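Local coordinates for uncharacterized protein (PDB 5T2X), which is of unknown function but folds as a mainly helical chain with no strands, a member of the DUF5630 family from Legionella pneumophila, at residues A134-S137 against L138-A142; Y173-F176 against Y177-L181; P88-V91 against S92-V95; K113-G116 against D117-E121. One frame throughout, in Å; residues are numbered along the deposited sequence.

Contact 1 of 4, residues A134-S137 against L138-A142; sequences AYNS and LSTWA
The backbone carbonyl oxygen Asn-136 O is gripped twice. Ser-139 OG donates to it at 2.8 Å, and Thr-140 N, one residue further on, completes the ordinary helical bond at 3.2 Å. Both donors reach the oxygen from the same face of its carbonyl plane; the hydroxyl stands 36° out of that plane and meets the C=O at 118°, whereas the amide lies nearer the axis of the group. Ser-139 can make this bond because chi1 of 65° sets OG between its own backbone N and carbonyl carbon, turned back toward the preceding turn. Such a serine, bonded to the carbonyl three residues earlier, satisfies the hydroxyl of a buried side chain by a bond within its own helix, here helix 132-147, whose regular ladder continues on both sides: Leu-138 N meets Ala-134 O at 2.7 Å, and Trp-141 N meets Ser-137 O at 3.0 Å. Leu-138 also lays its CG against Ala-134 O, 3.3 Å away, with the branch anti to its own carbonyl carbon. Outward, Leu-138 touches Ala-127 of helix 117-128 and Tyr-160 of helix 153-167; Tyr-135 OH is hydrogen-bonded to His-130 ND1 in the loop before the helix.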
ATOM      1  N   ALA A 134       3.676   1.096   3.662  1.00 31.32           N
ATOM      2  CA  ALA A 134       5.060   0.736   3.380  1.00 30.26           C
ATOM      3  C   ALA A 134       5.543   1.381   2.088  1.00 29.29           C
ATOM      4  O   ALA A 134       6.642   1.944   2.038  1.00 28.32           O
ATOM      5  CB  ALA A 134       5.204  -0.784   3.309  1.00 26.76           C
ATOM      6  N   TYR A 135       4.734   1.300   1.027  1.00 25.21           N
ATOM      7  CA  TYR A 135       5.103   1.939  -0.233  1.00 27.27           C
ATOM      8  C   TYR A 135       5.279   3.441  -0.057  1.00 28.65           C
ATOM      9  O   TYR A 135       6.199   4.037  -0.630  1.00 33.82           O
ATOM     10  CB  TYR A 135       4.047   1.646  -1.300  1.00 26.63           C
ATOM     11  CG  TYR A 135       4.122   0.249  -1.877  1.00 28.93           C
ATOM     12  CD1 TYR A 135       5.346  -0.367  -2.097  1.00 27.44           C
ATOM     13  CD2 TYR A 135       2.965  -0.453  -2.199  1.00 27.46           C
ATOM     14  CE1 TYR A 135       5.419  -1.645  -2.627  1.00 30.30           C
ATOM     15  CE2 TYR A 135       3.029  -1.731  -2.729  1.00 28.28           C
ATOM     16  CZ  TYR A 135       4.258  -2.322  -2.939  1.00 36.57           C
ATOM     17  OH  TYR A 135       4.329  -3.592  -3.466  1.00 42.57           O
ATOM     18  N   ASN A 136       4.414   4.070   0.741  1.00 34.63           N
ATOM     19  CA  ASN A 136       4.537   5.503   0.985  1.00 31.20           C
ATOM     20  C   ASN A 136       5.818   5.820   1.747  1.00 30.71           C
ATOM     21  O   ASN A 136       6.552   6.749   1.389  1.00 33.88           O
ATOM     22  CB  ASN A 136       3.315   6.009   1.753  1.00 36.47           C
ATOM     23  CG  ASN A 136       3.353   7.505   1.988  1.00 43.54           C
ATOM     24  OD1 ASN A 136       3.882   8.260   1.173  1.00 46.80           O
ATOM     25  ND2 ASN A 136       2.796   7.942   3.110  1.00 43.77           N
ATOM     26  N   SER A 137       6.106   5.053   2.799  1.00 25.55           N
ATOM     27  CA  SER A 137       7.293   5.315   3.607  1.00 30.40           C
ATOM     28  C   SER A 137       8.569   4.961   2.852  1.00 31.43           C
ATOM     29  O   SER A 137       9.579   5.665   2.969  1.00 27.55           O
ATOM     30  CB  SER A 137       7.208   4.541   4.923  1.00 26.00           C
ATOM     31  OG  SER A 137       8.322   4.818   5.753  1.00 46.71           O
ATOM     32  N   LEU A 138       8.545   3.879   2.068  1.00 30.14           N
ATOM     33  CA  LEU A 138       9.727   3.502   1.301  1.00 26.91           C
ATOM     34  C   LEU A 138      10.027   4.504   0.193  1.00 27.25           C
ATOM     35  O   LEU A 138      11.200   4.746  -0.114  1.00 31.40           O
ATOM     36  CB  LEU A 138       9.558   2.100   0.717  1.00 27.64           C
ATOM     37  CG  LEU A 138       9.769   0.932   1.681  1.00 29.56           C
ATOM     38  CD1 LEU A 138       9.418  -0.384   1.011  1.00 27.39           C
ATOM     39  CD2 LEU A 138      11.206   0.911   2.181  1.00 23.64           C
ATOM     40  N   SER A 139       8.996   5.089  -0.419  1.00 28.37           N
ATOM     41  CA  SER A 139       9.235   6.101  -1.445  1.00 34.64           C
ATOM     42  C   SER A 139       9.849   7.360  -0.850  1.00 34.58           C
ATOM     43  O   SER A 139      10.673   8.012  -1.500  1.00 36.56           O
ATOM     44  CB  SER A 139       7.936   6.436  -2.181  1.00 29.32           C
ATOM     45  OG  SER A 139       6.999   7.051  -1.316  1.00 45.00           O
ATOM     46  N   THR A 140       9.466   7.717   0.378  1.00 29.93           N
ATOM     47  CA  THR A 140      10.133   8.818   1.066  1.00 34.97           C
ATOM     48  C   THR A 140      11.590   8.477   1.357  1.00 30.63           C
ATOM     49  O   THR A 140      12.479   9.321   1.185  1.00 34.40           O
ATOM     50  CB  THR A 140       9.392   9.156   2.360  1.00 26.19           C
ATOM     51  OG1 THR A 140       8.066   9.603   2.051  1.00 31.94           O
ATOM     52  CG2 THR A 140      10.125  10.249   3.128  1.00 30.22           C
ATOM     53  N   TRP A 141      11.851   7.241   1.786  1.00 30.16           N
ATOM     54  CA  TRP A 141      13.220   6.810   2.055  1.00 24.82           C
ATOM     55  C   TRP A 141      14.083   6.899   0.804  1.00 29.99           C
ATOM     56  O   TRP A 141      15.205   7.414   0.845  1.00 35.38           O
ATOM     57  CB  TRP A 141      13.209   5.384   2.608  1.00 25.55           C
ATOM     58  CG  TRP A 141      14.534   4.688   2.555  1.00 28.56           C
ATOM     59  CD1 TRP A 141      15.611   4.909   3.364  1.00 24.50           C
ATOM     60  CD2 TRP A 141      14.915   3.636   1.658  1.00 31.52           C
ATOM     61  NE1 TRP A 141      16.641   4.068   3.019  1.00 26.76           N
ATOM     62  CE2 TRP A 141      16.240   3.277   1.976  1.00 33.17           C
ATOM     63  CE3 TRP A 141      14.265   2.968   0.615  1.00 32.37           C
ATOM     64  CZ2 TRP A 141      16.928   2.279   1.288  1.00 28.37           C
ATOM     65  CZ3 TRP A 141      14.951   1.978  -0.067  1.00 32.42           C
ATOM     66  CH2 TRP A 141      16.267   1.642   0.272  1.00 29.63           C
ATOM     67  N   ALA A 142      13.572   6.402  -0.324  1.00 28.12           N
ATOM     68  CA  ALA A 142      14.352   6.442  -1.555  1.00 23.06           C
ATOM     69  C   ALA A 142      14.485   7.861  -2.090  1.00 26.60           C
ATOM     70  O   ALA A 142      15.498   8.191  -2.718  1.00 24.78           O
ATOM     71  CB  ALA A 142      13.725   5.528  -2.606  1.00 19.92           C
TER

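Contact 2 of 4, residues Y173-F176 against Y177-L181; sequences YLLF and YKTCL
Sulfur and ring meet where Cys-180 lies one turn beyond Phe-176. Cys-180 SG is 4.2 Å from the centroid of the Phe-176 ring and 39° off its normal, an oblique sulfur-aromatic contact; its closest ring atom is Phe-176 CE1, at 3.5 Å. Different chi1 settings bring the two together: the ring has CG anti to the backbone N (-168°), while the sulfur is anti to its own carbonyl carbon. Among the polar contacts, Leu-175 O takes two hydrogen bonds from one residue, Thr-179 OG1 at 2.7 Å and Thr-179 N at 2.8 Å. They arrive from opposite faces of the carbonyl plane, with the hydroxyl 39° out of it. This threonine bond to the carbonyl four residues back is a familiar device for housing a hydroxyl within a helix, and here it sits in helix 169-185, with Thr-179 packed on Thr-157 and Ala-161 of helix 153-167. The apolar pair is Leu-174 CD2 with Tyr-177 CD2, 4.1 Å apart. The same ring also has a polar atom at its edge, Leu-174 O, 3.5 Å from Tyr-177 CD2. Tyr-177 also touches Leu-201 of helix 191-207 and Ala-240 of helix 237-248.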
ATOM      1  N   TYR A 173      -2.523   6.608  -6.660  1.00 32.12           N
ATOM      2  CA  TYR A 173      -2.204   7.534  -7.742  1.00 34.95           C
ATOM      3  C   TYR A 173      -1.864   8.921  -7.216  1.00 35.08           C
ATOM      4  O   TYR A 173      -1.084   9.645  -7.846  1.00 35.07           O
ATOM      5  CB  TYR A 173      -3.360   7.600  -8.741  1.00 24.76           C
ATOM      6  CG  TYR A 173      -3.371   6.434  -9.701  1.00 27.46           C
ATOM      7  CD1 TYR A 173      -2.638   6.476 -10.879  1.00 26.87           C
ATOM      8  CD2 TYR A 173      -4.095   5.283  -9.419  1.00 29.47           C
ATOM      9  CE1 TYR A 173      -2.634   5.408 -11.756  1.00 29.10           C
ATOM     10  CE2 TYR A 173      -4.098   4.212 -10.292  1.00 34.32           C
ATOM     11  CZ  TYR A 173      -3.365   4.280 -11.458  1.00 30.83           C
ATOM     12  OH  TYR A 173      -3.365   3.216 -12.329  1.00 40.21           O
ATOM     13  N   LEU A 174      -2.428   9.312  -6.071  1.00 22.96           N
ATOM     14  CA  LEU A 174      -2.012  10.567  -5.455  1.00 29.23           C
ATOM     15  C   LEU A 174      -0.572  10.495  -4.970  1.00 34.09           C
ATOM     16  O   LEU A 174       0.155  11.494  -5.033  1.00 38.19           O
ATOM     17  CB  LEU A 174      -2.952  10.930  -4.305  1.00 27.96           C
ATOM     18  CG  LEU A 174      -4.311  11.502  -4.715  1.00 38.98           C
ATOM     19  CD1 LEU A 174      -5.126  11.886  -3.491  1.00 38.08           C
ATOM     20  CD2 LEU A 174      -4.127  12.698  -5.636  1.00 33.29           C
ATOM     21  N   LEU A 175      -0.140   9.327  -4.487  1.00 34.39           N
ATOM     22  CA  LEU A 175       1.259   9.155  -4.112  1.00 27.10           C
ATOM     23  C   LEU A 175       2.167   9.247  -5.332  1.00 23.34           C
ATOM     24  O   LEU A 175       3.214   9.902  -5.287  1.00 33.52           O
ATOM     25  CB  LEU A 175       1.453   7.818  -3.393  1.00 32.92           C
ATOM     26  CG  LEU A 175       2.898   7.415  -3.095  1.00 34.09           C
ATOM     27  CD1 LEU A 175       3.565   8.424  -2.174  1.00 26.85           C
ATOM     28  CD2 LEU A 175       2.954   6.017  -2.496  1.00 34.77           C
ATOM     29  N   PHE A 176       1.780   8.593  -6.432  1.00 26.52           N
ATOM     30  CA  PHE A 176       2.541   8.704  -7.672  1.00 27.77           C
ATOM     31  C   PHE A 176       2.570  10.143  -8.168  1.00 34.06           C
ATOM     32  O   PHE A 176       3.600  10.618  -8.659  1.00 31.42           O
ATOM     33  CB  PHE A 176       1.938   7.781  -8.732  1.00 33.08           C
ATOM     34  CG  PHE A 176       2.798   7.603  -9.955  1.00 36.02           C
ATOM     35  CD1 PHE A 176       2.712   8.488 -11.019  1.00 33.61           C
ATOM     36  CD2 PHE A 176       3.677   6.538 -10.048  1.00 33.67           C
ATOM     37  CE1 PHE A 176       3.497   8.318 -12.149  1.00 33.46           C
ATOM     38  CE2 PHE A 176       4.463   6.362 -11.175  1.00 37.88           C
ATOM     39  CZ  PHE A 176       4.373   7.254 -12.225  1.00 35.61           C
ATOM     40  N   TYR A 177       1.447  10.852  -8.043  1.00 33.39           N
ATOM     41  CA  TYR A 177       1.394  12.250  -8.459  1.00 32.30           C
ATOM     42  C   TYR A 177       2.333  13.107  -7.619  1.00 34.22           C
ATOM     43  O   TYR A 177       3.103  13.913  -8.155  1.00 34.64           O
ATOM     44  CB  TYR A 177      -0.048  12.759  -8.371  1.00 29.57           C
ATOM     45  CG  TYR A 177      -0.186  14.206  -7.948  1.00 37.66           C
ATOM     46  CD1 TYR A 177       0.032  15.241  -8.849  1.00 39.45           C
ATOM     47  CD2 TYR A 177      -0.551  14.535  -6.647  1.00 31.02           C
ATOM     48  CE1 TYR A 177      -0.098  16.564  -8.463  1.00 38.04           C
ATOM     49  CE2 TYR A 177      -0.682  15.854  -6.254  1.00 42.99           C
ATOM     50  CZ  TYR A 177      -0.457  16.863  -7.164  1.00 44.59           C
ATOM     51  OH  TYR A 177      -0.589  18.174  -6.773  1.00 49.37           O
ATOM     52  N   LYS A 178       2.289  12.941  -6.295  1.00 31.86           N
ATOM     53  CA  LYS A 178       3.170  13.713  -5.427  1.00 28.32           C
ATOM     54  C   LYS A 178       4.630  13.324  -5.621  1.00 36.51           C
ATOM     55  O   LYS A 178       5.518  14.175  -5.502  1.00 35.55           O
ATOM     56  CB  LYS A 178       2.759  13.530  -3.965  1.00 38.31           C
ATOM     57  CG  LYS A 178       3.452  14.481  -3.004  1.00 61.33           C
ATOM     58  CD  LYS A 178       3.149  15.930  -3.357  1.00 73.70           C
ATOM     59  CE  LYS A 178       3.872  16.893  -2.428  1.00 70.38           C
ATOM     60  NZ  LYS A 178       3.565  18.314  -2.754  1.00 68.31           N
ATOM     61  N   THR A 179       4.897  12.051  -5.921  1.00 31.36           N
ATOM     62  CA  THR A 179       6.272  11.624  -6.159  1.00 30.20           C
ATOM     63  C   THR A 179       6.840  12.277  -7.413  1.00 29.65           C
ATOM     64  O   THR A 179       8.011  12.674  -7.438  1.00 36.01           O
ATOM     65  CB  THR A 179       6.335  10.099  -6.263  1.00 29.61           C
ATOM     66  OG1 THR A 179       5.868   9.516  -5.040  1.00 31.11           O
ATOM     67  CG2 THR A 179       7.761   9.635  -6.525  1.00 22.47           C
ATOM     68  N   CYS A 180       6.020  12.411  -8.460  1.00 31.97           N
ATOM     69  CA  CYS A 180       6.478  13.070  -9.678  1.00 35.69           C
ATOM     70  C   CYS A 180       6.757  14.549  -9.436  1.00 33.66           C
ATOM     71  O   CYS A 180       7.695  15.110 -10.014  1.00 34.27           O
ATOM     72  CB  CYS A 180       5.446  12.894 -10.793  1.00 27.97           C
ATOM     73  SG  CYS A 180       5.292  11.205 -11.419  1.00 36.28           S
ATOM     74  N   LEU A 181       5.952  15.200  -8.590  1.00 35.41           N
ATOM     75  CA  LEU A 181       6.218  16.595  -8.249  1.00 27.75           C
ATOM     76  C   LEU A 181       7.550  16.737  -7.527  1.00 26.69           C
ATOM     77  O   LEU A 181       8.340  17.636  -7.834  1.00 34.83           O
ATOM     78  CB  LEU A 181       5.087  17.160  -7.388  1.00 30.30           C
ATOM     79  CG  LEU A 181       3.692  17.324  -7.992  1.00 35.19           C
ATOM     80  CD1 LEU A 181       2.796  18.066  -7.015  1.00 34.91           C
ATOM     81  CD2 LEU A 181       3.746  18.048  -9.325  1.00 29.60           C
TER

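Contact 3 of 4, residues P88-V91 against S92-V95; sequences PLTV and SQLV
Gln-93 reaches back along the start of its helix and presents its amide oxygen to the backbone of Thr-90. Thr-90 N donates to Gln-93 OE1 at 3.0 Å; the bond is nearly straight, at 169°, and lies in the plane of the side-chain amide, on a lone pair of the oxygen. With CG anti to the carbonyl carbon (chi1 -66°) and an extended chain beyond it, the glutamine spans the distance back to that N-H. Along the way it passes obliquely by the threonine side chain, and Gln-93 CG comes within 3.3 Å of Thr-90 OG1. Leu-89 runs at about a right angle to the glutamine and sets its CD2 3.3 Å from Gln-93 OE1, so the amide oxygen has a methyl group beside it as well as the N-H. The Thr-90 hydroxyl lies 3.3 Å from Ser-92 OG, a weak contact at most; the stronger partner of Ser-92 OG is Glu-61 OE2. Further round the turn, Val-95 CG2 rests 3.2 Å from Val-91 O, and Val-91 also packs on Trp-69 of helix 66-76. Leu-94 N closes the first helical turn onto Thr-90 O at 3.0 Å. Thr-90 is thus the N-cap of helix 91-111, and the bond from the N3 side chain to the N-cap N-H is one of the two that define a capping box, made here by glutamine.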
ATOM      1  N   PRO A  88      -7.520  -5.166  -5.158  1.00 43.20           N
ATOM      2  CA  PRO A  88      -7.151  -6.566  -5.414  1.00 39.36           C
ATOM      3  C   PRO A  88      -6.452  -7.283  -4.254  1.00 47.75           C
ATOM      4  O   PRO A  88      -6.184  -8.480  -4.368  1.00 53.49           O
ATOM      5  CB  PRO A  88      -6.206  -6.452  -6.611  1.00 41.08           C
ATOM      6  CG  PRO A  88      -5.559  -5.129  -6.433  1.00 36.31           C
ATOM      7  CD  PRO A  88      -6.608  -4.229  -5.838  1.00 33.41           C
ATOM      8  N   LEU A  89      -6.165  -6.579  -3.163  1.00 43.64           N
ATOM      9  CA  LEU A  89      -5.461  -7.189  -2.044  1.00 41.18           C
ATOM     10  C   LEU A  89      -6.396  -8.074  -1.229  1.00 38.83           C
ATOM     11  O   LEU A  89      -7.573  -7.755  -1.039  1.00 40.87           O
ATOM     12  CB  LEU A  89      -4.845  -6.118  -1.144  1.00 41.85           C
ATOM     13  CG  LEU A  89      -3.642  -5.359  -1.707  1.00 43.82           C
ATOM     14  CD1 LEU A  89      -3.011  -4.485  -0.632  1.00 46.25           C
ATOM     15  CD2 LEU A  89      -2.619  -6.322  -2.289  1.00 32.69           C
ATOM     16  N   THR A  90      -5.863  -9.193  -0.746  1.00 37.83           N
ATOM     17  CA  THR A  90      -6.622 -10.088   0.113  1.00 42.27           C
ATOM     18  C   THR A  90      -6.548  -9.615   1.563  1.00 40.54           C
ATOM     19  O   THR A  90      -5.765  -8.729   1.919  1.00 41.56           O
ATOM     20  CB  THR A  90      -6.105 -11.521  -0.007  1.00 38.88           C
ATOM     21  OG1 THR A  90      -4.791 -11.608   0.556  1.00 49.30           O
ATOM     22  CG2 THR A  90      -6.049 -11.944  -1.468  1.00 34.43           C
ATOM     23  N   VAL A  91      -7.380 -10.223   2.411  1.00 36.59           N
ATOM     24  CA  VAL A  91      -7.442  -9.796   3.805  1.00 30.45           C
ATOM     25  C   VAL A  91      -6.158 -10.157   4.546  1.00 31.79           C
ATOM     26  O   VAL A  91      -5.757  -9.454   5.482  1.00 35.96           O
ATOM     27  CB  VAL A  91      -8.690 -10.388   4.490  1.00 36.60           C
ATOM     28  CG1 VAL A  91      -8.608 -11.907   4.552  1.00 31.33           C
ATOM     29  CG2 VAL A  91      -8.877  -9.793   5.882  1.00 30.85           C
ATOM     30  N   SER A  92      -5.483 -11.238   4.143  1.00 28.27           N
ATOM     31  CA  SER A  92      -4.226 -11.592   4.796  1.00 35.17           C
ATOM     32  C   SER A  92      -3.120 -10.619   4.412  1.00 34.08           C
ATOM     33  O   SER A  92      -2.308 -10.227   5.258  1.00 40.03           O
ATOM     34  CB  SER A  92      -3.824 -13.024   4.444  1.00 29.79           C
ATOM     35  OG  SER A  92      -3.354 -13.113   3.111  1.00 41.45           O
ATOM     36  N   GLN A  93      -3.075 -10.219   3.139  1.00 34.60           N
ATOM     37  CA  GLN A  93      -2.126  -9.193   2.719  1.00 34.66           C
ATOM     38  C   GLN A  93      -2.372  -7.888   3.462  1.00 34.44           C
ATOM     39  O   GLN A  93      -1.423  -7.179   3.819  1.00 35.11           O
ATOM     40  CB  GLN A  93      -2.223  -8.978   1.211  1.00 28.41           C
ATOM     41  CG  GLN A  93      -1.778 -10.174   0.391  1.00 30.75           C
ATOM     42  CD  GLN A  93      -1.960  -9.955  -1.095  1.00 30.72           C
ATOM     43  OE1 GLN A  93      -3.017  -9.512  -1.543  1.00 39.01           O
ATOM     44  NE2 GLN A  93      -0.925 -10.259  -1.868  1.00 39.12           N
ATOM     45  N   LEU A  94      -3.640  -7.556   3.709  1.00 31.34           N
ATOM     46  CA  LEU A  94      -3.952  -6.339   4.449  1.00 34.96           C
ATOM     47  C   LEU A  94      -3.479  -6.435   5.894  1.00 35.10           C
ATOM     48  O   LEU A  94      -2.881  -5.489   6.419  1.00 33.52           O
ATOM     49  CB  LEU A  94      -5.454  -6.064   4.388  1.00 31.95           C
ATOM     50  CG  LEU A  94      -5.956  -4.838   5.152  1.00 38.76           C
ATOM     51  CD1 LEU A  94      -5.304  -3.569   4.626  1.00 30.16           C
ATOM     52  CD2 LEU A  94      -7.471  -4.743   5.067  1.00 34.91           C
ATOM     53  N   VAL A  95      -3.726  -7.572   6.546  1.00 35.67           N
ATOM     54  CA  VAL A  95      -3.365  -7.722   7.953  1.00 31.50           C
ATOM     55  C   VAL A  95      -1.853  -7.818   8.113  1.00 30.68           C
ATOM     56  O   VAL A  95      -1.262  -7.162   8.981  1.00 31.75           O
ATOM     57  CB  VAL A  95      -4.077  -8.943   8.562  1.00 31.50           C
ATOM     58  CG1 VAL A  95      -3.549  -9.223   9.958  1.00 22.51           C
ATOM     59  CG2 VAL A  95      -5.578  -8.712   8.599  1.00 23.18           C
TER

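Contact 4 of 4, residues K113-G116 against D117-E121; sequences KPFG and DNELE
Phe-115 N donates to Glu-119 OE1 at 2.8 Å, a bond bent to 141° in which the amide meets the oxygen from 51° above the carboxylate plane. The other oxygen of the same carboxylate, Glu-119 OE2, stands obliquely to the phenylalanine ring, 3.7 Å from Phe-115 CD1; the planes of ring and carboxylate differ by only 21°. An extended glutamate chain, with CG anti to the backbone N, carries the carboxylate back to this loop. Leu-120 adds an apolar contact from the next position, its CD2 4.0 Å from Phe-115 CD1 and its side chain roughly perpendicular to the phenylalanine's.

One step outward, a water ties the turn together: it donates to Lys-113 O and to Glu-119 OE1, the latter at 2.7 Å, and accepts from Gly-116 N. A second water bridges Phe-115 O and Asp-117 OD1. Gly-116 is the N-cap, and its carbonyl oxygen, Gly-116 O, receives Leu-120 N at 2.9 Å, opening helix 117-128. Beyond this shell, Arg-108 forms a salt bridge to Glu-119 OE2 and a cation-pi contact with Phe-115, and its charge would be expected to stabilise the carboxylate in its ionised form. Arg-108 thus ties the loop and the start of helix 117-128 back onto helix 91-111, while Phe-115 and Leu-120 both touch Trp-141 of helix 132-147.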
ATOM      1  N   LYS A 113      16.494   6.901  15.045  1.00 49.50           N
ATOM      2  CA  LYS A 113      16.669   7.590  13.780  1.00 43.31           C
ATOM      3  C   LYS A 113      15.721   7.020  12.731  1.00 39.59           C
ATOM      4  O   LYS A 113      15.285   5.869  12.844  1.00 38.24           O
ATOM      5  CB  LYS A 113      18.114   7.476  13.277  1.00 44.38           C
ATOM      6  CG  LYS A 113      18.451   6.133  12.653  1.00 44.44           C
ATOM      7  CD  LYS A 113      19.814   6.165  11.989  1.00 49.82           C
ATOM      8  CE  LYS A 113      20.016   4.967  11.078  1.00 60.42           C
ATOM      9  NZ  LYS A 113      21.300   5.060  10.329  1.00 62.81           N
ATOM     10  N   PRO A 114      15.376   7.799  11.707  1.00 41.96           N
ATOM     11  CA  PRO A 114      14.500   7.276  10.652  1.00 37.91           C
ATOM     12  C   PRO A 114      15.236   6.315   9.730  1.00 41.80           C
ATOM     13  O   PRO A 114      16.413   6.507   9.413  1.00 34.87           O
ATOM     14  CB  PRO A 114      14.055   8.536   9.895  1.00 42.46           C
ATOM     15  CG  PRO A 114      14.403   9.690  10.797  1.00 41.83           C
ATOM     16  CD  PRO A 114      15.609   9.245  11.555  1.00 42.83           C
ATOM     17  N   PHE A 115      14.521   5.269   9.308  1.00 36.85           N
ATOM     18  CA  PHE A 115      14.985   4.329   8.284  1.00 34.77           C
ATOM     19  C   PHE A 115      16.278   3.623   8.696  1.00 32.56           C
ATOM     20  O   PHE A 115      17.255   3.573   7.945  1.00 33.99           O
ATOM     21  CB  PHE A 115      15.147   5.025   6.929  1.00 24.76           C
ATOM     22  CG  PHE A 115      13.878   5.646   6.416  1.00 30.47           C
ATOM     23  CD1 PHE A 115      12.762   4.863   6.165  1.00 22.12           C
ATOM     24  CD2 PHE A 115      13.798   7.010   6.185  1.00 35.95           C
ATOM     25  CE1 PHE A 115      11.588   5.430   5.697  1.00 27.77           C
ATOM     26  CE2 PHE A 115      12.631   7.583   5.715  1.00 31.11           C
ATOM     27  CZ  PHE A 115      11.524   6.792   5.471  1.00 26.81           C
ATOM     28  N   GLY A 116      16.272   3.064   9.901  1.00 39.99           N
ATOM     29  CA  GLY A 116      17.329   2.161  10.300  1.00 39.54           C
ATOM     30  C   GLY A 116      17.229   0.833   9.571  1.00 39.47           C
ATOM     31  O   GLY A 116      16.283   0.560   8.831  1.00 45.15           O
ATOM     32  N   ASP A 117      18.236  -0.014   9.790  1.00 43.00           N
ATOM     33  CA  ASP A 117      18.264  -1.310   9.118  1.00 36.14           C
ATOM     34  C   ASP A 117      17.080  -2.176   9.529  1.00 33.58           C
ATOM     35  O   ASP A 117      16.497  -2.880   8.695  1.00 37.07           O
ATOM     36  CB  ASP A 117      19.581  -2.031   9.408  1.00 41.82           C
ATOM     37  CG  ASP A 117      20.767  -1.371   8.733  1.00 50.26           C
ATOM     38  OD1 ASP A 117      20.552  -0.576   7.791  1.00 45.29           O
ATOM     39  OD2 ASP A 117      21.915  -1.653   9.138  1.00 54.08           O
ATOM     40  N   ASN A 118      16.708  -2.141  10.810  1.00 40.43           N
ATOM     41  CA  ASN A 118      15.570  -2.929  11.271  1.00 33.84           C
ATOM     42  C   ASN A 118      14.266  -2.409  10.677  1.00 41.91           C
ATOM     43  O   ASN A 118      13.434  -3.191  10.202  1.00 36.66           O
ATOM     44  CB  ASN A 118      15.502  -2.923  12.798  1.00 40.65           C
ATOM     45  CG  ASN A 118      16.646  -3.687  13.437  1.00 46.66           C
ATOM     46  OD1 ASN A 118      17.267  -4.543  12.807  1.00 36.33           O
ATOM     47  ND2 ASN A 118      16.926  -3.384  14.700  1.00 43.63           N
ATOM     48  N   GLU A 119      14.070  -1.087  10.697  1.00 33.92           N
ATOM     49  CA  GLU A 119      12.850  -0.514  10.140  1.00 35.80           C
ATOM     50  C   GLU A 119      12.724  -0.824   8.655  1.00 31.69           C
ATOM     51  O   GLU A 119      11.649  -1.214   8.184  1.00 28.33           O
ATOM     52  CB  GLU A 119      12.817   0.998  10.371  1.00 28.81           C
ATOM     53  CG  GLU A 119      11.590   1.668   9.772  1.00 33.73           C
ATOM     54  CD  GLU A 119      11.653   3.181   9.825  1.00 32.11           C
ATOM     55  OE1 GLU A 119      12.539   3.722  10.520  1.00 37.60           O
ATOM     56  OE2 GLU A 119      10.813   3.828   9.167  1.00 31.80           O
ATOM     57  N   LEU A 120      13.816  -0.663   7.902  1.00 28.89           N
ATOM     58  CA  LEU A 120      13.779  -0.952   6.471  1.00 32.54           C
ATOM     59  C   LEU A 120      13.443  -2.413   6.212  1.00 27.94           C
ATOM     60  O   LEU A 120      12.743  -2.735   5.245  1.00 32.57           O
ATOM     61  CB  LEU A 120      15.118  -0.586   5.827  1.00 21.79           C
ATOM     62  CG  LEU A 120      15.406   0.906   5.649  1.00 27.60           C
ATOM     63  CD1 LEU A 120      16.840   1.129   5.188  1.00 19.74           C
ATOM     64  CD2 LEU A 120      14.426   1.516   4.662  1.00 32.87           C
ATOM     65  N   GLU A 121      13.930  -3.311   7.070  1.00 29.79           N
ATOM     66  CA  GLU A 121      13.647  -4.730   6.893  1.00 30.26           C
ATOM     67  C   GLU A 121      12.161  -5.020   7.066  1.00 34.58           C
ATOM     68  O   GLU A 121      11.583  -5.800   6.303  1.00 32.20           O
ATOM     69  CB  GLU A 121      14.487  -5.547   7.874  1.00 42.95           C
ATOM     70  CG  GLU A 121      14.409  -7.052   7.684  1.00 64.95           C
ATOM     71  CD  GLU A 121      15.551  -7.779   8.368  1.00 86.39           C
ATOM     72  OE1 GLU A 121      16.720  -7.543   7.990  1.00 88.81           O
ATOM     73  OE2 GLU A 121      15.285  -8.579   9.291  1.00 93.44           O
TER
HETATM   74  O   HOH W   1      14.716   3.322  12.003  1.00 27.74           O
HETATM   75  O   HOH W   2      19.812   1.951   7.285  1.00 47.45           O

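From the N terminus, contact 3 comes first, ending the loop after helix 66-76 and starting helix 91-111. Contact 4 follows at the far end of that helix, where the loop 113-116 leads into helix 117-128; their centres are about 24 Å apart. Contact 1 lies within the next helix, and contact 2 within helix 169-185. All four are local and in series, with none nested or crossed. Contact 1 is the junction: Ser-137 OG meets Phe-115 CE1 of contact 4 at 3.3 Å, and Asn-136 OD1 meets Leu-175 CD1 of contact 2 at 3.4 Å. Contact 3 touches none of the others.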